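GH26C (Muricauda sp. MAR_2010_75, PDB 6Q78) probably hydrolyses internal beta-1,4-mannosidic linkages of mannans as a beta-mannanase of glycoside hydrolase family 26. Local coordinates at residues E51-F56 and L69-K74; R146-G151 and E410-P415; P286-V291 and E325-I330. All coordinates share one frame; numbering follows the deposited sequence.

Contact 1. Residues E51-F56 and L69-K74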
loop_
_atom_site.group_PDB
_atom_site.type_symbol
_atom_site.label_atom_id
_atom_site.label_comp_id
_atom_site.label_asym_id
_atom_site.label_seq_id
_atom_site.Cartn_x
_atom_site.Cartn_y
_atom_site.Cartn_z
ATOM N N GLU A 51 19.070 13.444 -10.551
ATOM C CA GLU A 51 20.162 13.460 -9.581
ATOM C C GLU A 51 19.789 14.196 -8.300
ATOM O O GLU A 51 20.445 14.004 -7.273
ATOM C CB GLU A 51 21.399 14.106 -10.208
ATOM C CG GLU A 51 21.125 15.484 -10.792
ATOM C CD GLU A 51 20.834 15.467 -12.294
ATOM O OE1 GLU A 51 21.145 16.482 -12.956
ATOM O OE2 GLU A 51 20.303 14.458 -12.814
ATOM N N GLU A 52 18.758 15.027 -8.345
ATOM C CA GLU A 52 18.256 15.764 -7.190
ATOM C C GLU A 52 17.166 15.037 -6.410
ATOM O O GLU A 52 16.672 15.592 -5.425
ATOM C CB GLU A 52 17.688 17.111 -7.654
ATOM C CG GLU A 52 18.708 17.993 -8.369
ATOM C CD GLU A 52 18.078 19.166 -9.112
ATOM O OE1 GLU A 52 16.860 19.126 -9.391
ATOM O OE2 GLU A 52 18.817 20.132 -9.421
ATOM N N THR A 53 16.798 13.816 -6.802
ATOM C CA THR A 53 15.661 13.136 -6.185
ATOM C C THR A 53 15.820 13.018 -4.671
ATOM O O THR A 53 14.838 13.143 -3.931
ATOM C CB THR A 53 15.479 11.752 -6.812
ATOM O OG1 THR A 53 15.231 11.909 -8.212
ATOM C CG2 THR A 53 14.261 11.010 -6.184
ATOM N N ARG A 54 17.036 12.731 -4.202
ATOM C CA ARG A 54 17.264 12.559 -2.771
ATOM C C ARG A 54 16.774 13.748 -1.965
ATOM O O ARG A 54 16.348 13.573 -0.816
ATOM C CB ARG A 54 18.762 12.364 -2.509
ATOM C CG ARG A 54 19.281 11.010 -3.010
ATOM C CD ARG A 54 20.797 10.865 -2.819
ATOM N NE ARG A 54 21.212 9.575 -3.357
ATOM C CZ ARG A 54 21.172 8.432 -2.667
ATOM N NH1 ARG A 54 20.792 8.431 -1.385
ATOM N NH2 ARG A 54 21.528 7.285 -3.254
ATOM N N SER A 55 16.826 14.956 -2.535
ATOM C CA SER A 55 16.429 16.141 -1.785
ATOM C C SER A 55 14.923 16.223 -1.564
ATOM O O SER A 55 14.472 17.093 -0.805
ATOM C CB SER A 55 16.962 17.413 -2.462
ATOM O OG SER A 55 16.232 17.692 -3.651
ATOM N N PHE A 56 14.144 15.331 -2.189
ATOM C CA PHE A 56 12.692 15.317 -2.056
ATOM C C PHE A 56 12.185 14.113 -1.288
ATOM O O PHE A 56 10.964 13.923 -1.201
ATOM C CB PHE A 56 12.045 15.373 -3.438
ATOM C CG PHE A 56 12.387 16.614 -4.161
ATOM C CD1 PHE A 56 11.806 17.809 -3.791
ATOM C CD2 PHE A 56 13.377 16.618 -5.140
ATOM C CE1 PHE A 56 12.147 18.980 -4.428
ATOM C CE2 PHE A 56 13.724 17.794 -5.766
ATOM C CZ PHE A 56 13.107 18.959 -5.412
ATOM N N LEU A 69 13.321 4.243 -7.462
ATOM C CA LEU A 69 11.890 3.958 -7.358
ATOM C C LEU A 69 11.076 5.237 -7.153
ATOM O O LEU A 69 10.041 5.440 -7.811
ATOM C CB LEU A 69 11.643 2.945 -6.249
ATOM C CG LEU A 69 10.172 2.651 -5.982
ATOM C CD1 LEU A 69 9.473 1.982 -7.144
ATOM C CD2 LEU A 69 10.031 1.798 -4.732
ATOM N N PHE A 70 11.516 6.108 -6.242
ATOM C CA PHE A 70 10.788 7.352 -6.021
ATOM C C PHE A 70 10.729 8.170 -7.310
ATOM O O PHE A 70 9.653 8.622 -7.730
ATOM C CB PHE A 70 11.450 8.138 -4.880
ATOM C CG PHE A 70 10.735 9.401 -4.522
ATOM C CD1 PHE A 70 10.894 10.550 -5.298
ATOM C CD2 PHE A 70 9.902 9.440 -3.392
ATOM C CE1 PHE A 70 10.244 11.742 -4.947
ATOM C CE2 PHE A 70 9.273 10.616 -3.042
ATOM C CZ PHE A 70 9.423 11.771 -3.832
ATOM N N TYR A 71 11.887 8.384 -7.947
ATOM C CA TYR A 71 11.907 9.179 -9.170
ATOM C C TYR A 71 10.984 8.571 -10.214
ATOM O O TYR A 71 10.181 9.272 -10.839
ATOM C CB TYR A 71 13.333 9.290 -9.725
ATOM C CG TYR A 71 13.340 10.065 -11.028
ATOM C CD1 TYR A 71 13.380 11.465 -11.025
ATOM C CD2 TYR A 71 13.299 9.414 -12.271
ATOM C CE1 TYR A 71 13.368 12.191 -12.206
ATOM C CE2 TYR A 71 13.286 10.142 -13.460
ATOM C CZ TYR A 71 13.328 11.532 -13.413
ATOM O OH TYR A 71 13.317 12.277 -14.582
ATOM N N ASN A 72 11.097 7.266 -10.435
ATOM C CA ASN A 72 10.374 6.670 -11.557
ATOM C C ASN A 72 8.871 6.622 -11.304
ATOM O O ASN A 72 8.096 6.718 -12.260
ATOM C CB ASN A 72 10.927 5.271 -11.873
ATOM C CG ASN A 72 12.190 5.341 -12.687
ATOM O OD1 ASN A 72 12.190 5.963 -13.738
ATOM N ND2 ASN A 72 13.276 4.744 -12.201
ATOM N N LEU A 73 8.440 6.440 -10.047
ATOM C CA LEU A 73 7.006 6.513 -9.759
ATOM C C LEU A 73 6.481 7.911 -10.007
ATOM O O LEU A 73 5.383 8.089 -10.553
ATOM C CB LEU A 73 6.718 6.135 -8.307
ATOM C CG LEU A 73 6.734 4.643 -8.008
ATOM C CD1 LEU A 73 6.673 4.388 -6.522
ATOM C CD2 LEU A 73 5.539 3.945 -8.697
ATOM N N LYS A 74 7.228 8.914 -9.555
ATOM C CA LYS A 74 6.799 10.293 -9.744
ATOM C C LYS A 74 6.720 10.629 -11.227
ATOM O O LYS A 74 5.760 11.267 -11.678
ATOM C CB LYS A 74 7.769 11.216 -9.008
ATOM C CG LYS A 74 7.453 12.706 -9.064
ATOM C CD LYS A 74 6.181 13.056 -8.318
ATOM C CE LYS A 74 6.104 14.573 -8.199
ATOM N NZ LYS A 74 4.752 14.969 -7.728
#
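Thr53 keeps OG1 beside its backbone N (chi1 -60°), which turns the methyl CG2 anti to that N, and its side chain faces helix 64-76; there Phe70 and Tyr71 each carry CG anti to their own N (chi1 -177° for Phe70). CG2 meets the Phe70 ring and OG1 meets Tyr71 at CD1 and CB. Thr53 CG2 lies 3.5 Å from Phe70 CD1, a methyl-to-ring contact that approaches the ring obliquely. Thr53 OG1 comes within 3.4 Å of Tyr71 CD1, the two side chains crossing at about a right angle. OG1 meets only carbon atoms of Tyr71; its hydrogen bond goes to Pro50 O, which helps fix the rotation of the side chain. One 3-10 turn further on, Phe56 adds its backbone: Phe56 O is 3.7 Å from Phe70 CZ, and Phe56 CB sits 4.3 Å from Phe70 CE1, while the Phe56 ring leads away toward Phe48 and Val328. Phe70 thus lies between the 3-10 segment and Ile330 of strand 330-336. The 3-10 segment rests here against the helix that precedes the first strand of the family 26 TIM barrel, a helix packed at the N-terminal end of strand 330-336.

Contact 2. Residues R146-G151 and E410-P415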
loop_
_atom_site.group_PDB
_atom_site.type_symbol
_atom_site.label_atom_id
_atom_site.label_comp_id
_atom_site.label_asym_id
_atom_site.label_seq_id
_atom_site.Cartn_x
_atom_site.Cartn_y
_atom_site.Cartn_z
ATOM N N ARG A 146 10.846 -12.472 -5.676
ATOM C CA ARG A 146 10.369 -12.786 -7.027
ATOM C C ARG A 146 9.851 -11.527 -7.713
ATOM O O ARG A 146 10.190 -11.231 -8.877
ATOM C CB ARG A 146 9.237 -13.813 -6.920
ATOM C CG ARG A 146 8.339 -13.989 -8.172
ATOM C CD ARG A 146 7.380 -15.155 -7.935
ATOM N NE ARG A 146 6.343 -15.302 -8.940
ATOM C CZ ARG A 146 5.331 -16.153 -8.819
ATOM N NH1 ARG A 146 5.223 -16.900 -7.724
ATOM N NH2 ARG A 146 4.420 -16.246 -9.783
ATOM N N ALA A 147 9.032 -10.751 -6.995
ATOM C CA ALA A 147 8.503 -9.520 -7.574
ATOM C C ALA A 147 9.631 -8.571 -7.965
ATOM O O ALA A 147 9.644 -8.029 -9.084
ATOM C CB ALA A 147 7.542 -8.840 -6.580
ATOM N N PHE A 148 10.594 -8.348 -7.058
ATOM C CA PHE A 148 11.678 -7.421 -7.355
ATOM C C PHE A 148 12.512 -7.919 -8.533
ATOM O O PHE A 148 12.901 -7.129 -9.407
ATOM C CB PHE A 148 12.559 -7.257 -6.113
ATOM C CG PHE A 148 13.739 -6.369 -6.325
ATOM C CD1 PHE A 148 13.572 -4.998 -6.436
ATOM C CD2 PHE A 148 15.005 -6.912 -6.438
ATOM C CE1 PHE A 148 14.658 -4.172 -6.623
ATOM C CE2 PHE A 148 16.117 -6.095 -6.631
ATOM C CZ PHE A 148 15.925 -4.711 -6.711
ATOM N N ASP A 149 12.808 -9.231 -8.576
ATOM C CA ASP A 149 13.597 -9.752 -9.705
ATOM C C ASP A 149 12.895 -9.525 -11.036
ATOM O O ASP A 149 13.561 -9.415 -12.072
ATOM C CB ASP A 149 13.868 -11.250 -9.535
ATOM C CG ASP A 149 14.934 -11.574 -8.491
ATOM O OD1 ASP A 149 15.612 -10.643 -7.996
ATOM O OD2 ASP A 149 15.095 -12.800 -8.190
ATOM N N MET A 150 11.562 -9.486 -11.048
ATOM C CA MET A 150 10.788 -9.233 -12.262
ATOM C C MET A 150 10.560 -7.743 -12.506
ATOM O O MET A 150 9.997 -7.372 -13.561
ATOM C CB MET A 150 9.442 -9.983 -12.180
ATOM C CG MET A 150 9.665 -11.489 -12.156
ATOM S SD MET A 150 8.133 -12.436 -12.355
ATOM C CE MET A 150 7.210 -11.810 -10.994
ATOM N N GLY A 151 10.997 -6.895 -11.567
ATOM C CA GLY A 151 10.870 -5.456 -11.694
ATOM C C GLY A 151 9.639 -4.844 -11.070
ATOM O O GLY A 151 9.438 -3.627 -11.202
ATOM N N GLU A 410 12.000 0.256 -16.232
ATOM C CA GLU A 410 13.046 -0.130 -15.276
ATOM C C GLU A 410 12.942 0.828 -14.091
ATOM O O GLU A 410 13.516 1.924 -14.082
ATOM C CB GLU A 410 14.420 -0.104 -15.937
ATOM C CG GLU A 410 14.539 -1.127 -17.073
ATOM C CD GLU A 410 15.892 -1.108 -17.746
ATOM O OE1 GLU A 410 16.917 -1.152 -17.041
ATOM O OE2 GLU A 410 15.929 -1.052 -18.992
ATOM N N MET A 411 12.209 0.407 -13.063
ATOM C CA MET A 411 11.887 1.305 -11.966
ATOM C C MET A 411 13.056 1.553 -11.040
ATOM O O MET A 411 13.003 2.494 -10.233
ATOM C CB MET A 411 10.724 0.715 -11.150
ATOM C CG MET A 411 9.435 0.525 -11.974
ATOM S SD MET A 411 8.666 2.058 -12.508
ATOM C CE MET A 411 8.207 2.777 -10.931
ATOM N N TYR A 412 14.084 0.709 -11.086
ATOM C CA TYR A 412 15.135 0.756 -10.093
ATOM C C TYR A 412 16.426 1.316 -10.662
ATOM O O TYR A 412 17.466 1.225 -10.017
ATOM C CB TYR A 412 15.336 -0.640 -9.496
ATOM C CG TYR A 412 14.045 -1.130 -8.844
ATOM C CD1 TYR A 412 13.555 -0.522 -7.711
ATOM C CD2 TYR A 412 13.273 -2.147 -9.417
ATOM C CE1 TYR A 412 12.363 -0.923 -7.132
ATOM C CE2 TYR A 412 12.080 -2.561 -8.831
ATOM C CZ TYR A 412 11.643 -1.931 -7.686
ATOM O OH TYR A 412 10.460 -2.325 -7.105
ATOM N N ARG A 413 16.370 1.901 -11.858
ATOM C CA ARG A 413 17.504 2.553 -12.486
ATOM C C ARG A 413 17.180 4.034 -12.604
ATOM O O ARG A 413 16.119 4.398 -13.112
ATOM C CB ARG A 413 17.710 1.946 -13.879
ATOM C CG ARG A 413 18.825 2.587 -14.688
ATOM C CD ARG A 413 19.042 1.805 -15.973
ATOM N NE ARG A 413 17.926 1.978 -16.901
ATOM N N LEU A 414 18.072 4.871 -12.137
ATOM C CA LEU A 414 17.873 6.304 -12.283
ATOM C C LEU A 414 18.408 6.723 -13.637
ATOM O O LEU A 414 19.536 6.357 -13.981
ATOM C CB LEU A 414 18.667 7.026 -11.202
ATOM C CG LEU A 414 18.272 8.427 -10.753
ATOM C CD1 LEU A 414 16.873 8.406 -10.225
ATOM C CD2 LEU A 414 19.255 8.947 -9.701
ATOM N N PRO A 415 17.655 7.468 -14.439
ATOM C CA PRO A 415 18.188 7.927 -15.712
ATOM C C PRO A 415 19.176 9.054 -15.486
ATOM O O PRO A 415 19.169 9.700 -14.426
ATOM C CB PRO A 415 16.942 8.440 -16.448
ATOM C CG PRO A 415 16.049 8.899 -15.368
ATOM C CD PRO A 415 16.284 7.956 -14.205
HETATM O O HOH W 1 11.205 -2.310 -12.869
#
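Phe148 presents its CD1-CE1 edge to one face of the Tyr412 ring in a tilted edge-to-face stack, with centroids 4.8 Å apart and planes at 56°. CE1 of Phe148 stands over the middle of the tyrosine ring and is 3.7 Å from Tyr412 CD2; Met411 CB lies over the opposite face, so the ring is sandwiched. Tyr412 CG sits anti to its carbonyl carbon (chi1 -60°), which sends the ring toward the end of helix 132-150, and its hydroxyl hydrogen-bonds Leu152 O just beyond it. With an alanine in place of Tyr412, the Phe148 edge would probably be left without its aromatic face and the Leu152 carbonyl without its hydroxyl partner. The helix closes in a Schellman motif: Gly151 has positive phi (93°), and the chain turns from there into barrel strand 153-157. Beyond the rings the fit is looser, for the backbones are joined through a water, which donates to Gly151 O (2.8 Å) and accepts from Met411 N (2.9 Å); Gly151 O also lies 3.7 Å from Tyr412 CE2. On the solvent side, the exposed Glu410 and Arg413 form a long salt bridge, Arg413 NE lying 3.3 Å from Glu410 OE1, with the rest of the guanidinium not modelled.

Contact 3. Residues P286-V291 and E325-I330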
loop_
_atom_site.group_PDB
_atom_site.type_symbol
_atom_site.label_atom_id
_atom_site.label_comp_id
_atom_site.label_asym_id
_atom_site.label_seq_id
_atom_site.Cartn_x
_atom_site.Cartn_y
_atom_site.Cartn_z
ATOM N N PRO A 286 1.551 13.784 9.232
ATOM C CA PRO A 286 2.677 14.051 10.123
ATOM C C PRO A 286 3.730 14.986 9.566
ATOM O O PRO A 286 4.685 15.300 10.282
ATOM C CB PRO A 286 3.263 12.658 10.358
ATOM C CG PRO A 286 2.989 11.953 9.066
ATOM C CD PRO A 286 1.593 12.413 8.685
ATOM N N GLY A 287 3.584 15.468 8.337
ATOM C CA GLY A 287 4.564 16.414 7.853
ATOM C C GLY A 287 5.293 15.937 6.628
ATOM O O GLY A 287 5.518 14.741 6.464
ATOM N N ASP A 288 5.716 16.897 5.794
ATOM C CA ASP A 288 6.401 16.561 4.550
ATOM C C ASP A 288 7.732 15.859 4.791
ATOM O O ASP A 288 8.211 15.147 3.908
ATOM C CB ASP A 288 6.673 17.839 3.741
ATOM C CG ASP A 288 5.409 18.484 3.166
ATOM O OD1 ASP A 288 4.346 17.840 3.089
ATOM O OD2 ASP A 288 5.506 19.680 2.764
ATOM N N ASP A 289 8.369 16.077 5.946
ATOM C CA ASP A 289 9.609 15.362 6.270
ATOM C C ASP A 289 9.391 13.887 6.606
ATOM O O ASP A 289 10.374 13.164 6.821
ATOM C CB ASP A 289 10.312 16.028 7.463
ATOM C CG ASP A 289 10.813 17.411 7.139
ATOM O OD1 ASP A 289 11.088 18.175 8.082
ATOM O OD2 ASP A 289 10.924 17.729 5.940
ATOM N N PHE A 290 8.152 13.422 6.641
ATOM C CA PHE A 290 7.841 12.091 7.140
ATOM C C PHE A 290 7.071 11.227 6.155
ATOM O O PHE A 290 6.842 10.052 6.446
ATOM C CB PHE A 290 7.043 12.225 8.452
ATOM C CG PHE A 290 7.840 12.806 9.563
ATOM C CD1 PHE A 290 8.739 12.017 10.273
ATOM C CD2 PHE A 290 7.764 14.163 9.858
ATOM C CE1 PHE A 290 9.522 12.568 11.282
ATOM C CE2 PHE A 290 8.529 14.702 10.886
ATOM C CZ PHE A 290 9.413 13.908 11.584
ATOM N N VAL A 291 6.700 11.753 4.988
ATOM C CA VAL A 291 5.834 11.034 4.056
ATOM C C VAL A 291 6.423 11.176 2.657
ATOM O O VAL A 291 6.756 12.292 2.241
ATOM C CB VAL A 291 4.402 11.597 4.081
ATOM C CG1 VAL A 291 3.591 10.970 2.959
ATOM C CG2 VAL A 291 3.743 11.343 5.438
ATOM N N GLU A 325 1.330 16.955 -6.064
ATOM C CA GLU A 325 2.003 17.874 -6.982
ATOM C C GLU A 325 2.622 19.045 -6.219
ATOM O O GLU A 325 3.778 19.410 -6.451
ATOM C CB GLU A 325 1.009 18.362 -8.029
ATOM C CG GLU A 325 0.666 17.334 -9.087
ATOM C CD GLU A 325 0.178 17.963 -10.372
ATOM O OE1 GLU A 325 1.009 18.514 -11.128
ATOM O OE2 GLU A 325 -1.041 17.918 -10.618
ATOM N N GLU A 326 1.891 19.611 -5.272
ATOM C CA GLU A 326 2.396 20.782 -4.557
ATOM C C GLU A 326 3.595 20.449 -3.666
ATOM O O GLU A 326 4.533 21.259 -3.559
ATOM C CB GLU A 326 1.262 21.414 -3.752
ATOM C CG GLU A 326 0.318 22.207 -4.638
ATOM C CD GLU A 326 -0.917 22.654 -3.909
ATOM O OE1 GLU A 326 -1.870 23.104 -4.582
ATOM O OE2 GLU A 326 -0.927 22.536 -2.660
ATOM N N ARG A 327 3.599 19.263 -3.041
ATOM C CA ARG A 327 4.592 18.912 -2.029
ATOM C C ARG A 327 5.670 17.981 -2.567
ATOM O O ARG A 327 6.533 17.539 -1.803
ATOM C CB ARG A 327 3.913 18.330 -0.794
ATOM C CG ARG A 327 3.098 19.409 -0.044
ATOM C CD ARG A 327 1.933 18.828 0.675
ATOM N NE ARG A 327 1.133 19.886 1.293
ATOM C CZ ARG A 327 1.145 20.170 2.593
ATOM N NH1 ARG A 327 1.927 19.484 3.418
ATOM N NH2 ARG A 327 0.373 21.146 3.069
ATOM N N VAL A 328 5.679 17.729 -3.875
ATOM C CA VAL A 328 6.635 16.827 -4.519
ATOM C C VAL A 328 6.601 15.446 -3.873
ATOM O O VAL A 328 7.632 14.911 -3.459
ATOM C CB VAL A 328 8.060 17.422 -4.593
ATOM C CG1 VAL A 328 8.873 16.683 -5.617
ATOM C CG2 VAL A 328 7.990 18.916 -4.931
ATOM N N LYS A 329 5.403 14.881 -3.775
ATOM C CA LYS A 329 5.148 13.524 -3.302
ATOM C C LYS A 329 4.620 12.692 -4.465
ATOM O O LYS A 329 4.334 13.209 -5.547
ATOM C CB LYS A 329 4.114 13.507 -2.169
ATOM C CG LYS A 329 4.446 14.413 -0.963
ATOM C CD LYS A 329 5.824 14.105 -0.438
ATOM C CE LYS A 329 6.100 14.898 0.837
ATOM N NZ LYS A 329 7.533 14.762 1.219
ATOM N N ILE A 330 4.479 11.387 -4.225
ATOM C CA ILE A 330 3.814 10.492 -5.173
ATOM C C ILE A 330 2.400 10.248 -4.650
ATOM O O ILE A 330 2.224 9.847 -3.485
ATOM C CB ILE A 330 4.567 9.155 -5.245
ATOM C CG1 ILE A 330 5.978 9.383 -5.819
ATOM C CG2 ILE A 330 3.820 8.128 -6.116
ATOM C CD1 ILE A 330 6.963 8.329 -5.289
#
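Asp288 and Arg327 cross at about a right angle, and their flat ends are turned likewise: the carboxylate and guanidinium planes stand 83° apart. A single salt-bridging hydrogen bond joins them, from Arg327 NH1 to Asp288 OD1 at 2.9 Å, and it is somewhat bent, with an N-H...O angle of 147°. The oxygen lies near the guanidinium plane, at its edge, whereas NH1 meets OD1 on the syn side but tilted out of the carboxylate plane. The upright carboxylate therefore engages one nitrogen rather than forming a two-pronged pair. The aliphatic part of Arg327 also takes part: CG is 3.7 Å from Asp288 OD2, so the extended arginine chain runs past the carboxylate before its head bonds. OD1 is also hydrogen-bonded by the hydroxyl of Tyr285, a second grip that helps fix the rotation of the group.

Helix 306-327 ends here in a Schellman motif, with Val328 in positive phi, and Lys329 leads into strand 330-336. The loop opposite feeds strand 293-298, the parallel neighbour of that strand in the TIM barrel, so the contact ties a helix-to-strand turn to the entrance of the adjacent strand.

Lys329 reaches across beside the salt bridge. Its chain bends at chi2 (-53°) and is extended beyond, delivering NZ between two backbone carbonyls. NZ donates to Asp288 O at 2.8 Å, in the carbonyl plane on a lone pair, and to Val291 O at 2.8 Å, almost straight in line with C=O. One ammonium group thereby holds a carbonyl inside the type I turn 287-290 (Asp288) and one just after it (Val291). The carboxylate of Asp288 does not touch that ammonium, Asp288 OD1 lying 4.8 Å from Lys329 NZ, but their opposite charges would probably favour each other.

Contact 1 touches both of the others. Toward contact 2, Asn72 ND2 probably hydrogen-bonds Met411 O and Arg413 O, each at 3.0 Å, while Tyr71 CE2 packs 3.6 Å from Pro415 CG; the two centres are about 14 Å apart. Contact 3, centred about 12 Å from contact 1, is reached through both segments: Lys74 NZ of the helix lies 2.8 Å from Lys329 O, a probable hydrogen bond, and Phe56 CD1 of the 3-10 segment packs 3.6 Å from Val328 CG1. Contacts 2 and 3 stay about 8 Å apart at their nearest atoms. All three gather near the N-terminal ends of the barrel strands, probably at the opposite end from the active site, as in TIM-barrel hydrolases generally.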